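Local coordinates for ORF10 (Moritella marina, PDB 6RIW), which probably serves as the ketosynthase and chain length factor didomain of a polyunsaturated fatty acid synthase, lengthening acyl chains by condensation, at residues A[306-311]-A[343-348]; A[610-615]-A[930-935]; A[801-806]-A[829-834]. All coordinates share one frame; numbering follows the deposited sequence.

How the contacts relate
The three contacts are well separated, with centres 48 to 59 Å apart, and no two share a helix or strand. Contacts 1 and 3, almost wholly and wholly buried, lie on opposite sides of the chain's centre, in different ketosynthase-family halves: contact 1 sets helix against helix in the first, whereas contact 3 joins a loop after a strand to the start of a short helix in the second. Contact 2 lies farthest out, its centre about 44 Å from that of the chain; its apolar middle is buried but its margin partly exposed. Chemistry follows place: one hydroxyl-amide bond amid packing in contact 1, mainly apolar touching in contact 2, and a polar network with two waters in contact 3.

Contact 1. Residues A[306-311]-A[343-348]; sequences GQVLVY and LRSMET
The helical segments 306-311 and 343-348 cross at -45° with their axes 8.9 Å apart, and Val308 and Ser345 have the nearest CA atoms, at 5.5 Å. The small serine at this point is consistent with the close approach. Its OG donates to Gln307 OE1 over 2.6 Å, approaching at a C=O...donor angle of 132° and tilted 25° from the carbonyl plane. The glutamine runs extended beyond CG, which carries its amide oxygen across to the serine. Thr304 OG1 and Val341 O also lie within hydrogen-bonding reach of Ser345 OG, whose single proton cannot fully serve both Gln307 OE1 and Val341 O. A leucine in place of Gln307 would probably deprive Ser345 OG of its amide acceptor and remove one tie between the helices. On one flank Val308 CG2 meets Thr348 CG2 at 4.0 Å, the two side chains crossing at about a right angle. On the other, Tyr311 turns its ring edge to Ser345 O, which lies near the ring plane, 3.8 Å from CE2. Beyond it the tyrosine OH reaches Met346 CG at 3.2 Å, while Gln307 O from its own helix sits above one ring face, toward the rim. His446 adds an edge-to-face partner to the same ring. Tyr311 also rests on strand 432-439 and Met346 on strand 358-360, so the pair forms part of the helical layer covering the sheet in the C-terminal half of a ketosynthase domain, as in the layered alpha/beta thiolase fold.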
loop_
_atom_site.group_PDB
_atom_site.type_symbol
_atom_site.label_atom_id
_atom_site.label_comp_id
_atom_site.label_asym_id
_atom_site.label_seq_id
_atom_site.Cartn_x
_atom_site.Cartn_y
_atom_site.Cartn_z
ATOM N N GLY A 306 11.460 -7.618 18.902
ATOM C CA GLY A 306 10.288 -7.964 18.115
ATOM C C GLY A 306 10.449 -9.263 17.358
ATOM O O GLY A 306 9.466 -9.978 17.126
ATOM N N GLN A 307 11.682 -9.586 16.945
ATOM C CA GLN A 307 11.913 -10.830 16.217
ATOM C C GLN A 307 11.770 -12.045 17.120
ATOM O O GLN A 307 11.144 -13.036 16.735
ATOM C CB GLN A 307 13.294 -10.804 15.564
ATOM C CG GLN A 307 13.454 -9.597 14.607
ATOM C CD GLN A 307 14.813 -9.561 13.933
ATOM O OE1 GLN A 307 15.715 -10.333 14.292
ATOM N NE2 GLN A 307 14.979 -8.653 12.959
ATOM N N VAL A 308 12.388 -12.018 18.302
ATOM C CA VAL A 308 12.162 -13.107 19.249
ATOM C C VAL A 308 10.671 -13.237 19.553
ATOM O O VAL A 308 10.122 -14.343 19.579
ATOM C CB VAL A 308 12.994 -12.881 20.531
ATOM C CG1 VAL A 308 12.591 -13.884 21.626
ATOM C CG2 VAL A 308 14.493 -12.979 20.218
ATOM N N LEU A 309 9.977 -12.104 19.728
ATOM C CA LEU A 309 8.553 -12.171 20.043
ATOM C C LEU A 309 7.763 -12.881 18.946
ATOM O O LEU A 309 6.895 -13.707 19.241
ATOM C CB LEU A 309 7.999 -10.769 20.287
ATOM C CG LEU A 309 6.491 -10.678 20.551
ATOM C CD1 LEU A 309 6.065 -11.404 21.855
ATOM C CD2 LEU A 309 6.043 -9.217 20.567
ATOM N N VAL A 310 8.032 -12.573 17.673
ATOM C CA VAL A 310 7.240 -13.229 16.629
ATOM C C VAL A 310 7.537 -14.730 16.580
ATOM O O VAL A 310 6.642 -15.533 16.283
ATOM C CB VAL A 310 7.440 -12.548 15.255
ATOM C CG1 VAL A 310 8.703 -13.031 14.551
ATOM C CG2 VAL A 310 6.226 -12.799 14.375
ATOM N N TYR A 311 8.772 -15.143 16.895
ATOM C CA TYR A 311 9.068 -16.572 16.997
ATOM C C TYR A 311 8.222 -17.221 18.084
ATOM O O TYR A 311 7.631 -18.282 17.875
ATOM C CB TYR A 311 10.546 -16.817 17.315
ATOM C CG TYR A 311 11.548 -16.350 16.301
ATOM C CD1 TYR A 311 11.302 -16.433 14.938
ATOM C CD2 TYR A 311 12.761 -15.840 16.721
ATOM C CE1 TYR A 311 12.251 -16.000 14.017
ATOM C CE2 TYR A 311 13.707 -15.425 15.832
ATOM C CZ TYR A 311 13.458 -15.502 14.480
ATOM O OH TYR A 311 14.422 -15.047 13.616
ATOM N N LEU A 343 20.540 -13.131 13.161
ATOM C CA LEU A 343 21.281 -14.255 13.731
ATOM C C LEU A 343 21.232 -14.223 15.256
ATOM O O LEU A 343 21.153 -15.275 15.900
ATOM C CB LEU A 343 22.730 -14.247 13.236
ATOM C CG LEU A 343 22.929 -14.733 11.799
ATOM C CD1 LEU A 343 24.311 -14.348 11.252
ATOM C CD2 LEU A 343 22.701 -16.237 11.725
ATOM N N ARG A 344 21.255 -13.030 15.845
ATOM C CA ARG A 344 21.128 -12.926 17.295
ATOM C C ARG A 344 19.754 -13.385 17.757
ATOM O O ARG A 344 19.640 -14.143 18.732
ATOM C CB ARG A 344 21.398 -11.490 17.743
ATOM C CG ARG A 344 21.075 -11.217 19.213
ATOM C CD ARG A 344 21.519 -9.837 19.641
ATOM N NE ARG A 344 21.251 -9.573 21.059
ATOM C CZ ARG A 344 21.172 -8.354 21.599
ATOM N NH1 ARG A 344 21.339 -7.273 20.847
ATOM N NH2 ARG A 344 20.916 -8.208 22.893
ATOM N N SER A 345 18.699 -12.930 17.065
ATOM C CA SER A 345 17.336 -13.327 17.402
ATOM C C SER A 345 17.178 -14.835 17.364
ATOM O O SER A 345 16.587 -15.432 18.269
ATOM C CB SER A 345 16.351 -12.680 16.423
ATOM O OG SER A 345 16.369 -11.281 16.583
ATOM N N MET A 346 17.684 -15.471 16.309
ATOM C CA MET A 346 17.534 -16.916 16.200
ATOM C C MET A 346 18.359 -17.630 17.259
ATOM O O MET A 346 17.944 -18.673 17.776
ATOM C CB MET A 346 17.937 -17.375 14.812
ATOM C CG MET A 346 17.060 -16.805 13.716
ATOM S SD MET A 346 17.173 -17.826 12.244
ATOM C CE MET A 346 18.656 -17.078 11.543
ATOM N N GLU A 347 19.529 -17.087 17.585
ATOM C CA GLU A 347 20.342 -17.677 18.646
ATOM C C GLU A 347 19.602 -17.618 19.975
ATOM O O GLU A 347 19.487 -18.626 20.686
ATOM C CB GLU A 347 21.683 -16.949 18.737
ATOM C CG GLU A 347 22.438 -17.194 20.045
ATOM C CD GLU A 347 23.648 -16.306 20.169
ATOM O OE1 GLU A 347 24.650 -16.578 19.468
ATOM O OE2 GLU A 347 23.591 -15.327 20.948
ATOM N N THR A 348 19.047 -16.447 20.299
ATOM C CA THR A 348 18.315 -16.284 21.549
ATOM C C THR A 348 17.184 -17.297 21.673
ATOM O O THR A 348 17.019 -17.928 22.723
ATOM C CB THR A 348 17.771 -14.865 21.639
ATOM O OG1 THR A 348 18.867 -13.945 21.685
ATOM C CG2 THR A 348 16.887 -14.700 22.868
#

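Contact 2. Residues A[610-615]-A[930-935]; sequences INLTVE and HAIKAQ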
loop_
_atom_site.group_PDB
_atom_site.type_symbol
_atom_site.label_atom_id
_atom_site.label_comp_id
_atom_site.label_asym_id
_atom_site.label_seq_id
_atom_site.Cartn_x
_atom_site.Cartn_y
_atom_site.Cartn_z
ATOM N N ILE A 610 21.628 25.271 -28.198
ATOM C CA ILE A 610 22.262 26.219 -27.286
ATOM C C ILE A 610 23.307 25.465 -26.480
ATOM O O ILE A 610 22.972 24.615 -25.641
ATOM C CB ILE A 610 21.241 26.902 -26.376
ATOM C CG1 ILE A 610 20.219 27.655 -27.226
ATOM C CG2 ILE A 610 21.955 27.845 -25.397
ATOM C CD1 ILE A 610 20.792 28.817 -28.044
ATOM N N ASN A 611 24.576 25.771 -26.727
ATOM C CA ASN A 611 25.695 25.036 -26.145
ATOM C C ASN A 611 26.149 25.808 -24.910
ATOM O O ASN A 611 26.995 26.694 -24.993
ATOM C CB ASN A 611 26.832 24.866 -27.160
ATOM C CG ASN A 611 28.057 24.160 -26.571
ATOM O OD1 ASN A 611 27.937 23.291 -25.695
ATOM N ND2 ASN A 611 29.246 24.519 -27.064
ATOM N N LEU A 612 25.567 25.477 -23.758
ATOM C CA LEU A 612 26.041 26.019 -22.494
ATOM C C LEU A 612 27.250 25.234 -21.999
ATOM O O LEU A 612 27.465 24.080 -22.382
ATOM C CB LEU A 612 24.941 25.960 -21.432
ATOM C CG LEU A 612 23.633 26.663 -21.729
ATOM C CD1 LEU A 612 22.716 26.520 -20.520
ATOM C CD2 LEU A 612 23.895 28.126 -22.052
ATOM N N THR A 613 28.037 25.860 -21.120
ATOM C CA THR A 613 29.087 25.101 -20.460
ATOM C C THR A 613 28.464 24.056 -19.540
ATOM O O THR A 613 27.272 24.108 -19.215
ATOM C CB THR A 613 30.025 26.004 -19.642
ATOM O OG1 THR A 613 29.287 26.694 -18.629
ATOM C CG2 THR A 613 30.744 27.016 -20.527
ATOM N N VAL A 614 29.282 23.085 -19.126
ATOM C CA VAL A 614 28.787 22.080 -18.189
ATOM C C VAL A 614 28.297 22.749 -16.910
ATOM O O VAL A 614 27.261 22.367 -16.346
ATOM C CB VAL A 614 29.872 21.032 -17.890
ATOM C CG1 VAL A 614 29.397 20.087 -16.797
ATOM C CG2 VAL A 614 30.210 20.264 -19.158
ATOM N N GLU A 615 29.017 23.770 -16.447
ATOM C CA GLU A 615 28.627 24.429 -15.203
ATOM C C GLU A 615 27.349 25.242 -15.377
ATOM O O GLU A 615 26.518 25.297 -14.460
ATOM C CB GLU A 615 29.770 25.305 -14.689
ATOM C CG GLU A 615 31.043 24.500 -14.403
ATOM C CD GLU A 615 31.877 25.056 -13.245
ATOM O OE1 GLU A 615 32.698 24.284 -12.695
ATOM O OE2 GLU A 615 31.719 26.253 -12.894
ATOM N N HIS A 930 22.234 35.375 -15.558
ATOM C CA HIS A 930 22.357 36.471 -16.518
ATOM C C HIS A 930 23.148 36.045 -17.751
ATOM O O HIS A 930 22.745 36.332 -18.885
ATOM C CB HIS A 930 23.012 37.688 -15.861
ATOM C CG HIS A 930 23.093 38.884 -16.762
ATOM N ND1 HIS A 930 24.182 39.137 -17.572
ATOM C CD2 HIS A 930 22.215 39.891 -16.988
ATOM C CE1 HIS A 930 23.973 40.250 -18.254
ATOM N NE2 HIS A 930 22.788 40.729 -17.917
ATOM N N ALA A 931 24.274 35.357 -17.544
ATOM C CA ALA A 931 25.118 34.916 -18.650
ATOM C C ALA A 931 24.453 33.826 -19.476
ATOM O O ALA A 931 24.764 33.674 -20.664
ATOM C CB ALA A 931 26.458 34.413 -18.119
ATOM N N ILE A 932 23.572 33.037 -18.863
ATOM C CA ILE A 932 22.835 32.029 -19.618
ATOM C C ILE A 932 21.790 32.697 -20.495
ATOM O O ILE A 932 21.631 32.346 -21.670
ATOM C CB ILE A 932 22.215 30.998 -18.653
ATOM C CG1 ILE A 932 23.321 30.217 -17.942
ATOM C CG2 ILE A 932 21.278 30.047 -19.399
ATOM C CD1 ILE A 932 22.855 29.371 -16.797
ATOM N N LYS A 933 21.085 33.695 -19.952
ATOM C CA LYS A 933 20.087 34.415 -20.736
ATOM C C LYS A 933 20.705 35.056 -21.977
ATOM O O LYS A 933 20.061 35.131 -23.028
ATOM C CB LYS A 933 19.413 35.480 -19.869
ATOM C CG LYS A 933 18.488 34.950 -18.784
ATOM C CD LYS A 933 18.022 36.092 -17.866
ATOM C CE LYS A 933 16.881 35.646 -16.955
ATOM N NZ LYS A 933 16.369 36.716 -16.037
ATOM N N ALA A 934 21.951 35.536 -21.864
ATOM C CA ALA A 934 22.637 36.176 -22.987
ATOM C C ALA A 934 23.072 35.168 -24.038
ATOM O O ALA A 934 23.211 35.515 -25.214
ATOM C CB ALA A 934 23.854 36.947 -22.478
ATOM N N GLN A 935 23.314 33.926 -23.637
ATOM C CA GLN A 935 23.561 32.849 -24.584
ATOM C C GLN A 935 22.320 32.466 -25.382
ATOM O O GLN A 935 22.428 31.687 -26.339
ATOM C CB GLN A 935 24.080 31.634 -23.832
ATOM C CG GLN A 935 25.501 31.783 -23.363
ATOM C CD GLN A 935 26.470 31.416 -24.450
ATOM O OE1 GLN A 935 26.923 32.273 -25.204
ATOM N NE2 GLN A 935 26.774 30.126 -24.562
#
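Leu612 and Ile932 meet with their side chains at about a right angle, Leu612 CD1 coming to 4.0 Å from Ile932 CG2. The second methyl, Leu612 CD2, lies against Gln935 CB at 3.9 Å, and these two side chains slide past each other in opposite directions. The leucine thus fits its forked end against two residues one turn apart on the far segment. Ile932 can offer CG2 because that branch stands anti to the backbone N. The glutamine bends sharply at chi2 (-84°), which brings its amide back toward residues 610-615, with NE2 3.5 Å from Asn611 O. Just after the leucine, Thr613 is the N-cap of helix 614-628, its side chain capping a backbone N of the first turn while Gln616 OE1 accepts from Thr613 N, in the manner of a capping box. The contact therefore joins the lead-in to this helix, in the second ketosynthase-like half, with helix 929-934, some 315 residues later. Ile932 also touches Leu149, which belongs to the first half. At the other end of the contact, Ile610 CD1 approaches the backbone Gln935 O at 3.7 Å; that oxygen accepts a hydrogen bond from Lys939 NZ, and Phe936 and Leu941 pack on the same isoleucine.

Contact 3. Residues A[801-806]-A[829-834]; sequences EAHASG and SVKANI
Val830 N donates to Glu801 OE2 over 2.8 Å, nearly straight at 170° and onto the syn lone pair of the carboxylate; the other oxygen, OE1, forms a salt bridge with Lys848. The side-chain nitrogen of Lys831 makes the second strong tie, NZ to His803 O at 2.7 Å, lying in the carbonyl plane on a lone pair. A bend at chi4 (60°) turns NZ off its otherwise extended chain toward this oxygen. Two waters extend the network. Water 2 links Lys831 NZ to His803 ND1, which it meets in the ring plane at 2.6 Å, and water 1 sits among Glu801 OE2, Ala802 O and Ser829 OG. Ser829 OG in turn accepts from Lys831 N at 3.0 Å, capping the turn that leads into helix 831-834. The segments appear to correspond to the histidine-containing loop after a core strand and to the Lys-x-Asn-x-Gly-His motif of beta-ketoacyl synthases, here in the second, ketosynthase-like half that is probably the chain length factor. Outward from the polar centre, Lys831 CE lies over one face of the His803 ring. Lys831 CD runs by Ala804 O at 3.7 Å. Ala804, in a left-handed backbone conformation, presses CB tightly onto Ser829 CB at 3.5 Å, and Val830 CG1 rests by Glu801 OE2, with Ala844 and Ser845 of helix 841-854 also touching the valine.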
loop_
_atom_site.group_PDB
_atom_site.type_symbol
_atom_site.label_atom_id
_atom_site.label_comp_id
_atom_site.label_asym_id
_atom_site.label_seq_id
_atom_site.Cartn_x
_atom_site.Cartn_y
_atom_site.Cartn_z
ATOM N N GLU A 801 -26.684 6.683 5.789
ATOM C CA GLU A 801 -25.518 7.469 5.384
ATOM C C GLU A 801 -25.118 6.953 4.009
ATOM O O GLU A 801 -24.455 5.925 3.884
ATOM C CB GLU A 801 -24.405 7.345 6.426
ATOM C CG GLU A 801 -23.071 7.956 6.039
ATOM C CD GLU A 801 -23.073 9.471 6.031
ATOM O OE1 GLU A 801 -24.048 10.081 6.554
ATOM O OE2 GLU A 801 -22.085 10.046 5.490
ATOM N N ALA A 802 -25.584 7.622 2.963
ATOM C CA ALA A 802 -25.287 7.155 1.613
ATOM C C ALA A 802 -23.838 7.470 1.252
ATOM O O ALA A 802 -23.228 8.393 1.796
ATOM C CB ALA A 802 -26.225 7.823 0.601
ATOM N N HIS A 803 -23.286 6.683 0.328
ATOM C CA HIS A 803 -21.979 7.020 -0.232
ATOM C C HIS A 803 -22.025 8.397 -0.894
ATOM O O HIS A 803 -21.182 9.256 -0.619
ATOM C CB HIS A 803 -21.566 5.920 -1.225
ATOM C CG HIS A 803 -20.167 6.043 -1.737
ATOM N ND1 HIS A 803 -19.058 6.041 -0.911
ATOM C CD2 HIS A 803 -19.692 6.161 -3.003
ATOM C CE1 HIS A 803 -17.966 6.171 -1.647
ATOM N NE2 HIS A 803 -18.321 6.236 -2.918
ATOM N N ALA A 804 -23.036 8.623 -1.744
ATOM C CA ALA A 804 -23.324 9.916 -2.379
ATOM C C ALA A 804 -22.061 10.585 -2.936
ATOM O O ALA A 804 -21.752 11.739 -2.638
ATOM C CB ALA A 804 -24.042 10.846 -1.411
ATOM N N SER A 805 -21.319 9.837 -3.746
ATOM C CA SER A 805 -20.032 10.313 -4.239
ATOM C C SER A 805 -20.178 11.475 -5.208
ATOM O O SER A 805 -19.259 12.291 -5.334
ATOM C CB SER A 805 -19.299 9.175 -4.946
ATOM O OG SER A 805 -20.057 8.740 -6.072
ATOM N N GLY A 806 -21.288 11.538 -5.939
ATOM C CA GLY A 806 -21.386 12.509 -7.009
ATOM C C GLY A 806 -20.898 12.012 -8.357
ATOM O O GLY A 806 -20.969 12.765 -9.339
ATOM N N SER A 829 -25.378 12.538 3.465
ATOM C CA SER A 829 -23.972 12.138 3.327
ATOM C C SER A 829 -23.065 13.210 3.906
ATOM O O SER A 829 -23.241 14.405 3.642
ATOM C CB SER A 829 -23.571 11.894 1.866
ATOM O OG SER A 829 -22.156 11.700 1.735
ATOM N N VAL A 830 -22.061 12.753 4.662
ATOM C CA VAL A 830 -21.034 13.607 5.208
ATOM C C VAL A 830 -20.263 14.327 4.110
ATOM O O VAL A 830 -19.602 15.332 4.380
ATOM C CB VAL A 830 -20.091 12.738 6.084
ATOM C CG1 VAL A 830 -19.238 11.819 5.211
ATOM C CG2 VAL A 830 -19.252 13.610 7.007
ATOM N N LYS A 831 -20.316 13.836 2.875
ATOM C CA LYS A 831 -19.576 14.528 1.805
ATOM C C LYS A 831 -20.159 15.909 1.504
ATOM O O LYS A 831 -19.459 16.787 0.966
ATOM C CB LYS A 831 -19.555 13.675 0.538
ATOM C CG LYS A 831 -18.788 12.363 0.752
ATOM C CD LYS A 831 -18.643 11.575 -0.559
ATOM C CE LYS A 831 -17.956 10.196 -0.351
ATOM N NZ LYS A 831 -18.778 9.361 0.607
ATOM N N ALA A 832 -21.422 16.120 1.843
ATOM C CA ALA A 832 -21.993 17.459 1.738
ATOM C C ALA A 832 -21.322 18.448 2.694
ATOM O O ALA A 832 -21.350 19.662 2.444
ATOM C CB ALA A 832 -23.496 17.382 1.992
ATOM N N ASN A 833 -20.727 17.967 3.786
ATOM C CA ASN A 833 -20.056 18.845 4.739
ATOM C C ASN A 833 -18.566 18.981 4.464
ATOM O O ASN A 833 -18.018 20.074 4.626
ATOM C CB ASN A 833 -20.254 18.343 6.186
ATOM C CG ASN A 833 -21.686 18.016 6.476
ATOM O OD1 ASN A 833 -22.114 16.883 6.294
ATOM N ND2 ASN A 833 -22.455 19.016 6.902
ATOM N N ILE A 834 -17.879 17.887 4.104
ATOM C CA ILE A 834 -16.421 17.933 4.038
ATOM C C ILE A 834 -15.902 17.338 2.726
ATOM O O ILE A 834 -14.701 17.087 2.589
ATOM C CB ILE A 834 -15.773 17.239 5.257
ATOM C CG1 ILE A 834 -16.404 15.877 5.569
ATOM C CG2 ILE A 834 -15.949 18.097 6.533
ATOM C CD1 ILE A 834 -15.851 14.733 4.785
HETATM O O HOH W 1 -21.138 9.542 2.838
HETATM O O HOH W 2 -18.094 6.519 1.444
#